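ABC transporter sugar binding protein (PDB 3UOR) probably binds maltose or related sugars in the periplasm and delivers them to an ABC transporter for import. Local coordinates at residues R145-R155 / M280-P290; P182-P190 / N256-S264. One frame throughout, in Å; residues are numbered along the deposited sequence.

Interaction 1: R145-R155 / M280-P290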
loop_
_atom_site.group_PDB
_atom_site.type_symbol
_atom_site.label_atom_id
_atom_site.label_comp_id
_atom_site.label_asym_id
_atom_site.label_seq_id
_atom_site.Cartn_x
_atom_site.Cartn_y
_atom_site.Cartn_z
ATOM N N ARG A 145 -2.894 -0.835 -4.742
ATOM C CA ARG A 145 -3.522 -1.986 -5.390
ATOM C C ARG A 145 -4.501 -1.541 -6.458
ATOM O O ARG A 145 -5.294 -0.640 -6.235
ATOM C CB ARG A 145 -4.276 -2.827 -4.337
ATOM C CG ARG A 145 -3.401 -3.218 -3.129
ATOM C CD ARG A 145 -2.145 -3.941 -3.600
ATOM N NE ARG A 145 -1.189 -4.152 -2.512
ATOM C CZ ARG A 145 -1.307 -5.106 -1.588
ATOM N NH1 ARG A 145 -2.344 -5.945 -1.618
ATOM N NH2 ARG A 145 -0.387 -5.221 -0.630
ATOM N N LEU A 146 -4.447 -2.165 -7.626
ATOM C CA LEU A 146 -5.327 -1.759 -8.718
ATOM C C LEU A 146 -5.570 -2.991 -9.589
ATOM O O LEU A 146 -5.170 -4.098 -9.212
ATOM C CB LEU A 146 -4.707 -0.573 -9.501
ATOM C CG LEU A 146 -3.263 -0.674 -10.000
ATOM C CD1 LEU A 146 -3.071 -1.917 -10.860
ATOM C CD2 LEU A 146 -2.793 0.606 -10.769
ATOM N N LEU A 147 -6.207 -2.831 -10.747
ATOM C CA LEU A 147 -6.599 -4.001 -11.544
ATOM C C LEU A 147 -5.595 -4.435 -12.597
ATOM O O LEU A 147 -5.294 -3.683 -13.503
ATOM C CB LEU A 147 -7.940 -3.749 -12.247
ATOM C CG LEU A 147 -9.101 -3.303 -11.360
ATOM C CD1 LEU A 147 -10.247 -2.823 -12.234
ATOM C CD2 LEU A 147 -9.565 -4.436 -10.446
ATOM N N PHE A 148 -5.094 -5.657 -12.484
ATOM C CA PHE A 148 -4.436 -6.329 -13.597
ATOM C C PHE A 148 -5.561 -6.962 -14.386
ATOM O O PHE A 148 -6.481 -7.509 -13.791
ATOM C CB PHE A 148 -3.487 -7.425 -13.080
ATOM C CG PHE A 148 -2.248 -6.889 -12.441
ATOM C CD1 PHE A 148 -1.029 -6.930 -13.111
ATOM C CD2 PHE A 148 -2.296 -6.310 -11.195
ATOM C CE1 PHE A 148 0.123 -6.417 -12.528
ATOM C CE2 PHE A 148 -1.141 -5.781 -10.613
ATOM C CZ PHE A 148 0.065 -5.842 -11.280
ATOM N N TYR A 149 -5.501 -6.898 -15.715
ATOM C CA TYR A 149 -6.597 -7.400 -16.532
ATOM C C TYR A 149 -6.153 -8.059 -17.820
ATOM O O TYR A 149 -5.119 -7.696 -18.385
ATOM C CB TYR A 149 -7.606 -6.296 -16.854
ATOM C CG TYR A 149 -7.102 -5.227 -17.791
ATOM C CD1 TYR A 149 -6.247 -4.214 -17.339
ATOM C CD2 TYR A 149 -7.483 -5.220 -19.128
ATOM C CE1 TYR A 149 -5.783 -3.216 -18.204
ATOM C CE2 TYR A 149 -7.032 -4.231 -20.002
ATOM C CZ TYR A 149 -6.185 -3.232 -19.536
ATOM O OH TYR A 149 -5.764 -2.258 -20.401
ATOM N N ARG A 150 -6.948 -9.035 -18.265
ATOM C CA ARG A 150 -6.771 -9.670 -19.566
ATOM C C ARG A 150 -7.482 -8.846 -20.635
ATOM O O ARG A 150 -8.716 -8.780 -20.660
ATOM C CB ARG A 150 -7.327 -11.092 -19.546
ATOM C CG ARG A 150 -6.542 -12.060 -18.645
ATOM C CD ARG A 150 -5.436 -12.755 -19.425
ATOM N NE ARG A 150 -5.941 -13.373 -20.664
ATOM C CZ ARG A 150 -6.397 -14.624 -20.746
ATOM N NH1 ARG A 150 -6.412 -15.402 -19.671
ATOM N NH2 ARG A 150 -6.829 -15.106 -21.905
ATOM N N LYS A 151 -6.698 -8.204 -21.502
ATOM C CA LYS A 151 -7.233 -7.359 -22.567
ATOM C C LYS A 151 -8.126 -8.139 -23.523
ATOM O O LYS A 151 -9.215 -7.688 -23.885
ATOM C CB LYS A 151 -6.102 -6.703 -23.359
ATOM C CG LYS A 151 -5.283 -5.714 -22.562
ATOM C CD LYS A 151 -4.200 -5.062 -23.423
ATOM C CE LYS A 151 -3.348 -4.097 -22.591
ATOM N NZ LYS A 151 -2.185 -3.542 -23.339
ATOM N N ASP A 152 -7.647 -9.302 -23.940
ATOM C CA ASP A 152 -8.422 -10.169 -24.817
ATOM C C ASP A 152 -9.769 -10.538 -24.186
ATOM O O ASP A 152 -10.808 -10.398 -24.821
ATOM C CB ASP A 152 -7.611 -11.415 -25.187
ATOM C CG ASP A 152 -7.088 -12.164 -23.967
ATOM O OD1 ASP A 152 -7.053 -11.573 -22.871
ATOM O OD2 ASP A 152 -6.704 -13.346 -24.105
ATOM N N LEU A 153 -9.766 -10.979 -22.930
ATOM C CA LEU A 153 -11.024 -11.344 -22.265
ATOM C C LEU A 153 -11.959 -10.138 -22.128
ATOM O O LEU A 153 -13.174 -10.270 -22.224
ATOM C CB LEU A 153 -10.756 -11.982 -20.898
ATOM C CG LEU A 153 -10.610 -13.511 -20.821
ATOM C CD1 LEU A 153 -9.710 -14.035 -21.916
ATOM C CD2 LEU A 153 -10.114 -13.992 -19.443
ATOM N N LEU A 154 -11.387 -8.957 -21.904
ATOM C CA LEU A 154 -12.173 -7.730 -21.810
ATOM C C LEU A 154 -12.851 -7.422 -23.150
ATOM O O LEU A 154 -14.039 -7.074 -23.199
ATOM C CB LEU A 154 -11.283 -6.557 -21.401
ATOM C CG LEU A 154 -11.994 -5.214 -21.270
ATOM C CD1 LEU A 154 -13.007 -5.246 -20.133
ATOM C CD2 LEU A 154 -10.971 -4.120 -21.029
ATOM N N ARG A 155 -12.081 -7.555 -24.227
ATOM C CA ARG A 155 -12.572 -7.344 -25.588
ATOM C C ARG A 155 -13.641 -8.377 -25.972
ATOM O O ARG A 155 -14.642 -8.043 -26.613
ATOM C CB ARG A 155 -11.392 -7.352 -26.589
ATOM C CG ARG A 155 -11.803 -7.359 -28.081
ATOM C CD ARG A 155 -10.599 -7.203 -29.012
ATOM N NE ARG A 155 -9.373 -7.768 -28.459
ATOM C CZ ARG A 155 -8.351 -7.038 -28.013
ATOM N NH1 ARG A 155 -8.422 -5.708 -28.073
ATOM N NH2 ARG A 155 -7.259 -7.633 -27.505
ATOM N N MET A 280 0.814 -14.280 -25.543
ATOM C CA MET A 280 0.165 -13.351 -24.617
ATOM C C MET A 280 0.854 -12.011 -24.366
ATOM O O MET A 280 0.369 -11.225 -23.546
ATOM C CB MET A 280 -0.041 -14.030 -23.265
ATOM C CG MET A 280 -1.221 -14.937 -23.220
ATOM S SD MET A 280 -2.749 -14.000 -23.148
ATOM C CE MET A 280 -3.718 -15.183 -22.214
ATOM N N GLU A 281 1.977 -11.747 -25.026
ATOM C CA GLU A 281 2.614 -10.450 -24.853
ATOM C C GLU A 281 1.612 -9.374 -25.280
ATOM O O GLU A 281 0.983 -9.487 -26.338
ATOM C CB GLU A 281 3.927 -10.354 -25.643
ATOM C CG GLU A 281 4.606 -8.979 -25.545
ATOM C CD GLU A 281 6.098 -9.043 -25.185
ATOM O OE1 GLU A 281 6.851 -9.818 -25.816
ATOM O OE2 GLU A 281 6.519 -8.296 -24.275
ATOM N N GLY A 282 1.426 -8.360 -24.435
ATOM C CA GLY A 282 0.512 -7.268 -24.739
ATOM C C GLY A 282 -0.991 -7.556 -24.709
ATOM O O GLY A 282 -1.788 -6.700 -25.095
ATOM N N ASN A 283 -1.389 -8.744 -24.263
ATOM C CA ASN A 283 -2.805 -9.030 -24.053
ATOM C C ASN A 283 -3.254 -8.886 -22.597
ATOM O O ASN A 283 -4.349 -9.310 -22.233
ATOM C CB ASN A 283 -3.184 -10.404 -24.607
ATOM C CG ASN A 283 -3.389 -10.380 -26.108
ATOM O OD1 ASN A 283 -4.394 -9.860 -26.601
ATOM N ND2 ASN A 283 -2.427 -10.927 -26.848
ATOM N N TRP A 284 -2.409 -8.283 -21.764
ATOM C CA TRP A 284 -2.816 -7.944 -20.412
ATOM C C TRP A 284 -2.223 -6.601 -20.033
ATOM O O TRP A 284 -1.233 -6.164 -20.612
ATOM C CB TRP A 284 -2.370 -9.016 -19.416
ATOM C CG TRP A 284 -0.883 -9.136 -19.320
ATOM C CD1 TRP A 284 -0.054 -9.785 -20.197
ATOM C CD2 TRP A 284 -0.035 -8.589 -18.299
ATOM N NE1 TRP A 284 1.245 -9.681 -19.776
ATOM C CE2 TRP A 284 1.287 -8.948 -18.619
ATOM C CE3 TRP A 284 -0.264 -7.811 -17.161
ATOM C CZ2 TRP A 284 2.368 -8.571 -17.841
ATOM C CZ3 TRP A 284 0.813 -7.435 -16.383
ATOM C CH2 TRP A 284 2.114 -7.816 -16.726
ATOM N N GLY A 285 -2.834 -5.950 -19.055
ATOM C CA GLY A 285 -2.356 -4.668 -18.608
ATOM C C GLY A 285 -2.804 -4.352 -17.212
ATOM O O GLY A 285 -3.332 -5.218 -16.518
ATOM N N THR A 286 -2.598 -3.104 -16.811
ATOM C CA THR A 286 -3.003 -2.640 -15.506
ATOM C C THR A 286 -3.909 -1.423 -15.690
ATOM O O THR A 286 -3.738 -0.675 -16.643
ATOM C CB THR A 286 -1.769 -2.234 -14.699
ATOM O OG1 THR A 286 -1.075 -1.212 -15.405
ATOM C CG2 THR A 286 -0.828 -3.411 -14.521
ATOM N N ALA A 287 -4.874 -1.229 -14.792
ATOM C CA ALA A 287 -5.795 -0.100 -14.891
ATOM C C ALA A 287 -6.075 0.401 -13.494
ATOM O O ALA A 287 -6.171 -0.378 -12.560
ATOM C CB ALA A 287 -7.130 -0.504 -15.585
ATOM N N PRO A 288 -6.231 1.711 -13.340
ATOM C CA PRO A 288 -6.418 2.192 -11.970
ATOM C C PRO A 288 -7.782 1.768 -11.437
ATOM O O PRO A 288 -8.640 1.372 -12.211
ATOM C CB PRO A 288 -6.286 3.717 -12.104
ATOM C CG PRO A 288 -6.530 4.021 -13.538
ATOM C CD PRO A 288 -6.232 2.785 -14.343
ATOM N N LEU A 289 -7.972 1.844 -10.130
ATOM C CA LEU A 289 -9.160 1.303 -9.473
ATOM C C LEU A 289 -10.404 2.146 -9.763
ATOM O O LEU A 289 -10.399 3.351 -9.524
ATOM C CB LEU A 289 -8.883 1.274 -7.958
ATOM C CG LEU A 289 -9.434 0.172 -7.062
ATOM C CD1 LEU A 289 -9.134 -1.215 -7.628
ATOM C CD2 LEU A 289 -8.902 0.324 -5.644
ATOM N N PRO A 290 -11.479 1.532 -10.288
ATOM C CA PRO A 290 -12.685 2.357 -10.436
ATOM C C PRO A 290 -13.167 2.880 -9.088
ATOM O O PRO A 290 -12.969 2.222 -8.069
ATOM C CB PRO A 290 -13.706 1.373 -11.008
ATOM C CG PRO A 290 -12.858 0.339 -11.714
ATOM C CD PRO A 290 -11.639 0.191 -10.886
#
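The shortest polar bond here runs from K151 N to N283 O, 2.7 Å, with the donor standing well above the carbonyl plane. K151 opens helix 151-156, where first-turn amides have no acceptor four residues back; the loop carbonyl of N283 supplies one. N283 ends the type II turn M280-N283; G282 is its third position, where positive phi suits glycine. R150, in the N-cap position, grips D152 side-on in a salt bridge: its NH2 meets OD2 at 2.8 Å in the guanidinium plane, and NE meets OD1 at 3.1 Å. L153 CD2 lies over one guanidinium face, while NH1 goes to F254 O, so all three nitrogens of this buried arginine are used.

Beyond this corner, strands 146-150 and 284-287 pair antiparallel, with L147-A287 and Y149-G285 as hydrogen-bonded pairs. Glycine suits position 285 because the Y149 ring folds back across it and the K151 chain, its CE near W284 O, passes close beside it. Y149 CG lies between the backbone N and the carbonyl carbon (chi1 69°), placing CE1 3.3 Å from G285 C and one ring face over G285 N. A287, equally small, receives CE1 on its methyl. On this same face L147 CD1 meets P290 CD tip to tip at 3.6 Å.

The sheet's other face carries F148, W284 and T286. The T286 methyl CG2 sits over the F148 ring, 4.0 Å from its centroid, a CH-pi contact, and OG1 is left to bond L357 O. W284 CZ3 comes to the edge of F148, 3.8 Å from CD1. F272 of helix 267-275 meets both rings. The contact ties the start of helix 151-156 to a strand pair whose two faces differ: small residues make room for tyrosine on one and aromatics pack against a helix on the other, while the buried arginine's charge is probably largely neutralised by D152.

Interaction 2: P182-P190 / N256-S264; sequences PDRYAILMP and NGYYAFYLS
G257 O takes two hydrogen bonds from R184, NE at 2.9 Å and NH2 at 3.0 Å. The oxygen lies in the guanidinium plane, and both nitrogens reach it from the same face of the carbonyl. A water donates to both G257 O and Y185 O, bridging the two segments. Arginine suits this place because its side-on pair of N-H groups can fasten on a single carbonyl; its chain turns at chi3 (55°) to bring them there. That carbonyl is offered where helix 250-256 ends in a Schellman motif, and G257 takes the positive phi required.

Next to it, Y185 N bonds Y258 O, and the edge of the Y185 ring is directed at the face of Y258 in an offset edge-to-face pair, centroids 5.5 Å apart and planes at 86°. K177 makes a cation-pi contact with Y185. Both segments turn a corner, at A186 and at A260; beyond it they pair as parallel strands, 187-188 with 261-264, of the mixed sheet in one alpha/beta lobe of the binding-protein fold. F261 N gives a 2.7 Å bond to A186 O, and L188 N bonds F261 O.

On one face of this pair, L188 lies on Y259, its CB centred over the ring at 3.5 Å from the centroid, a CH-pi contact. Its CD2 lies 3.3 Å from Y259 CZ and also touches Y262 CD1 at 3.7 Å, so this one methyl packs between the two tyrosines. Y259 is held in turn by its hydroxyl, bonded to V250 O of the helix. The opposite face brings I187 CG1 against F261 CB at 3.7 Å; L147 of strand 134-150 touches I187 from beyond, and A239 meets it from a loop.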
loop_
_atom_site.group_PDB
_atom_site.type_symbol
_atom_site.label_atom_id
_atom_site.label_comp_id
_atom_site.label_asym_id
_atom_site.label_seq_id
_atom_site.Cartn_x
_atom_site.Cartn_y
_atom_site.Cartn_z
ATOM N N PRO A 182 -20.452 -20.381 -15.626
ATOM C CA PRO A 182 -20.632 -20.563 -14.185
ATOM C C PRO A 182 -19.345 -20.930 -13.468
ATOM O O PRO A 182 -19.223 -20.652 -12.265
ATOM C CB PRO A 182 -21.609 -21.743 -14.090
ATOM C CG PRO A 182 -22.216 -21.865 -15.458
ATOM C CD PRO A 182 -21.179 -21.389 -16.414
ATOM N N ASP A 183 -18.408 -21.558 -14.175
ATOM C CA ASP A 183 -17.212 -22.090 -13.511
ATOM C C ASP A 183 -16.013 -21.132 -13.573
ATOM O O ASP A 183 -14.927 -21.454 -13.096
ATOM C CB ASP A 183 -16.830 -23.454 -14.100
ATOM C CG ASP A 183 -17.967 -24.481 -14.020
ATOM O OD1 ASP A 183 -18.651 -24.547 -12.970
ATOM O OD2 ASP A 183 -18.166 -25.226 -15.012
ATOM N N ARG A 184 -16.210 -19.964 -14.179
ATOM C CA ARG A 184 -15.146 -18.973 -14.293
ATOM C C ARG A 184 -15.658 -17.612 -13.840
ATOM O O ARG A 184 -16.869 -17.402 -13.719
ATOM C CB ARG A 184 -14.608 -18.917 -15.719
ATOM C CG ARG A 184 -14.054 -20.248 -16.200
ATOM C CD ARG A 184 -13.867 -20.271 -17.709
ATOM N NE ARG A 184 -13.034 -19.170 -18.176
ATOM C CZ ARG A 184 -12.967 -18.763 -19.443
ATOM N NH1 ARG A 184 -13.696 -19.374 -20.364
ATOM N NH2 ARG A 184 -12.178 -17.742 -19.787
ATOM N N TYR A 185 -14.737 -16.689 -13.578
ATOM C CA TYR A 185 -15.093 -15.494 -12.835
ATOM C C TYR A 185 -14.589 -14.226 -13.492
ATOM O O TYR A 185 -13.717 -14.273 -14.352
ATOM C CB TYR A 185 -14.572 -15.609 -11.404
ATOM C CG TYR A 185 -15.218 -16.754 -10.665
ATOM C CD1 TYR A 185 -16.377 -16.557 -9.921
ATOM C CD2 TYR A 185 -14.689 -18.039 -10.730
ATOM C CE1 TYR A 185 -16.987 -17.606 -9.246
ATOM C CE2 TYR A 185 -15.295 -19.106 -10.058
ATOM C CZ TYR A 185 -16.449 -18.881 -9.323
ATOM O OH TYR A 185 -17.072 -19.920 -8.656
ATOM N N ALA A 186 -15.149 -13.090 -13.087
ATOM C CA ALA A 186 -14.697 -11.810 -13.604
ATOM C C ALA A 186 -13.430 -11.334 -12.874
ATOM O O ALA A 186 -12.496 -10.854 -13.502
ATOM C CB ALA A 186 -15.804 -10.774 -13.505
ATOM N N ILE A 187 -13.385 -11.492 -11.552
ATOM C CA ILE A 187 -12.302 -10.901 -10.764
ATOM C C ILE A 187 -11.914 -11.771 -9.573
ATOM O O ILE A 187 -12.772 -12.401 -8.946
ATOM C CB ILE A 187 -12.703 -9.506 -10.235
ATOM C CG1 ILE A 187 -11.529 -8.811 -9.541
ATOM C CG2 ILE A 187 -13.871 -9.624 -9.267
ATOM C CD1 ILE A 187 -11.835 -7.339 -9.216
ATOM N N LEU A 188 -10.621 -11.793 -9.269
ATOM C CA LEU A 188 -10.102 -12.480 -8.097
ATOM C C LEU A 188 -9.690 -11.493 -6.996
ATOM O O LEU A 188 -8.827 -10.637 -7.205
ATOM C CB LEU A 188 -8.896 -13.349 -8.473
ATOM C CG LEU A 188 -8.174 -13.934 -7.259
ATOM C CD1 LEU A 188 -9.075 -14.931 -6.553
ATOM C CD2 LEU A 188 -6.853 -14.587 -7.653
ATOM N N MET A 189 -10.330 -11.625 -5.838
ATOM C CA MET A 189 -10.025 -10.859 -4.640
ATOM C C MET A 189 -10.053 -11.847 -3.475
ATOM O O MET A 189 -11.119 -12.112 -2.911
ATOM C CB MET A 189 -11.101 -9.795 -4.380
ATOM C CG MET A 189 -11.310 -8.776 -5.494
ATOM S SD MET A 189 -12.445 -7.446 -5.020
ATOM C CE MET A 189 -13.997 -8.384 -4.852
ATOM N N PRO A 190 -8.892 -12.407 -3.113
ATOM C CA PRO A 190 -8.856 -13.435 -2.061
ATOM C C PRO A 190 -9.429 -12.926 -0.744
ATOM O O PRO A 190 -9.041 -11.862 -0.290
ATOM C CB PRO A 190 -7.366 -13.744 -1.915
ATOM C CG PRO A 190 -6.752 -13.301 -3.208
ATOM C CD PRO A 190 -7.556 -12.106 -3.652
ATOM N N ASN A 256 -4.765 -18.458 -17.602
ATOM C CA ASN A 256 -5.643 -19.557 -17.967
ATOM C C ASN A 256 -7.081 -19.105 -18.142
ATOM O O ASN A 256 -7.913 -19.872 -18.611
ATOM C CB ASN A 256 -5.577 -20.676 -16.925
ATOM C CG ASN A 256 -4.425 -21.628 -17.171
ATOM O OD1 ASN A 256 -3.941 -21.751 -18.301
ATOM N ND2 ASN A 256 -3.977 -22.311 -16.115
ATOM N N GLY A 257 -7.379 -17.868 -17.757
ATOM C CA GLY A 257 -8.709 -17.329 -17.963
ATOM C C GLY A 257 -9.723 -17.687 -16.882
ATOM O O GLY A 257 -10.918 -17.451 -17.058
ATOM N N TYR A 258 -9.260 -18.240 -15.764
ATOM C CA TYR A 258 -10.141 -18.523 -14.622
ATOM C C TYR A 258 -10.813 -17.245 -14.105
ATOM O O TYR A 258 -11.908 -17.286 -13.547
ATOM C CB TYR A 258 -9.369 -19.222 -13.490
ATOM C CG TYR A 258 -10.216 -19.652 -12.290
ATOM C CD1 TYR A 258 -11.441 -20.294 -12.460
ATOM C CD2 TYR A 258 -9.767 -19.450 -10.988
ATOM C CE1 TYR A 258 -12.205 -20.698 -11.360
ATOM C CE2 TYR A 258 -10.523 -19.855 -9.883
ATOM C CZ TYR A 258 -11.736 -20.473 -10.077
ATOM O OH TYR A 258 -12.471 -20.867 -8.980
ATOM N N TYR A 259 -10.147 -16.108 -14.292
ATOM C CA TYR A 259 -10.732 -14.810 -13.978
ATOM C C TYR A 259 -10.050 -13.755 -14.832
ATOM O O TYR A 259 -8.864 -13.877 -15.129
ATOM C CB TYR A 259 -10.590 -14.478 -12.482
ATOM C CG TYR A 259 -9.264 -14.881 -11.879
ATOM C CD1 TYR A 259 -9.133 -16.077 -11.182
ATOM C CD2 TYR A 259 -8.148 -14.074 -12.012
ATOM C CE1 TYR A 259 -7.939 -16.452 -10.644
ATOM C CE2 TYR A 259 -6.933 -14.446 -11.477
ATOM C CZ TYR A 259 -6.836 -15.637 -10.794
ATOM O OH TYR A 259 -5.635 -16.014 -10.240
ATOM N N ALA A 260 -10.806 -12.724 -15.211
ATOM C CA ALA A 260 -10.318 -11.679 -16.099
ATOM C C ALA A 260 -9.519 -10.573 -15.395
ATOM O O ALA A 260 -8.562 -10.010 -15.978
ATOM C CB ALA A 260 -11.498 -11.076 -16.853
ATOM N N PHE A 261 -9.930 -10.242 -14.164
ATOM C CA PHE A 261 -9.261 -9.210 -13.356
ATOM C C PHE A 261 -8.644 -9.791 -12.095
ATOM O O PHE A 261 -9.160 -10.747 -11.493
ATOM C CB PHE A 261 -10.230 -8.102 -12.894
ATOM C CG PHE A 261 -10.988 -7.420 -14.001
ATOM C CD1 PHE A 261 -10.502 -7.396 -15.300
ATOM C CD2 PHE A 261 -12.186 -6.766 -13.724
ATOM C CE1 PHE A 261 -11.198 -6.740 -16.304
ATOM C CE2 PHE A 261 -12.889 -6.116 -14.720
ATOM C CZ PHE A 261 -12.395 -6.098 -16.012
ATOM N N TYR A 262 -7.564 -9.158 -11.663
ATOM C CA TYR A 262 -6.912 -9.484 -10.413
ATOM C C TYR A 262 -6.549 -8.152 -9.758
ATOM O O TYR A 262 -5.812 -7.348 -10.333
ATOM C CB TYR A 262 -5.678 -10.344 -10.685
ATOM C CG TYR A 262 -4.861 -10.727 -9.472
ATOM C CD1 TYR A 262 -5.463 -11.186 -8.311
ATOM C CD2 TYR A 262 -3.476 -10.687 -9.514
ATOM C CE1 TYR A 262 -4.704 -11.555 -7.205
ATOM C CE2 TYR A 262 -2.697 -11.060 -8.408
ATOM C CZ TYR A 262 -3.319 -11.485 -7.264
ATOM O OH TYR A 262 -2.553 -11.845 -6.183
ATOM N N LEU A 263 -7.101 -7.908 -8.574
ATOM C CA LEU A 263 -6.859 -6.669 -7.860
ATOM C C LEU A 263 -5.626 -6.787 -6.967
ATOM O O LEU A 263 -5.695 -7.391 -5.903
ATOM C CB LEU A 263 -8.086 -6.310 -7.032
ATOM C CG LEU A 263 -8.320 -4.828 -6.733
ATOM C CD1 LEU A 263 -9.660 -4.650 -6.064
ATOM C CD2 LEU A 263 -7.180 -4.288 -5.861
ATOM N N SER A 264 -4.503 -6.192 -7.372
ATOM C CA SER A 264 -3.253 -6.410 -6.630
ATOM C C SER A 264 -2.182 -5.340 -6.900
ATOM O O SER A 264 -2.437 -4.331 -7.561
ATOM C CB SER A 264 -2.698 -7.809 -6.960
ATOM O OG SER A 264 -1.806 -8.268 -5.964
HETATM O O HOH W 1 -12.524 -15.180 -16.924
#

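Interactions 1 and 2 are successive joins in one sheet, their centres about 11 Å apart. Strand 134-150 separates them: it pairs with 284-287 in interaction 1 and, along its other edge, with 259-264, which carries 187-188 in interaction 2. The seam is probably hydrogen-bonded, F148 N to Y262 O at 2.8 Å and S264 N to L146 O at 2.9 Å. Side chains meet across it too, Y149 CB lying 3.5 Å from F261 CD1. The 182-190 and 256-264 segments both fall between 145-155 and 280-290 in sequence. Both contacts are packing within one lobe of the binding-protein fold.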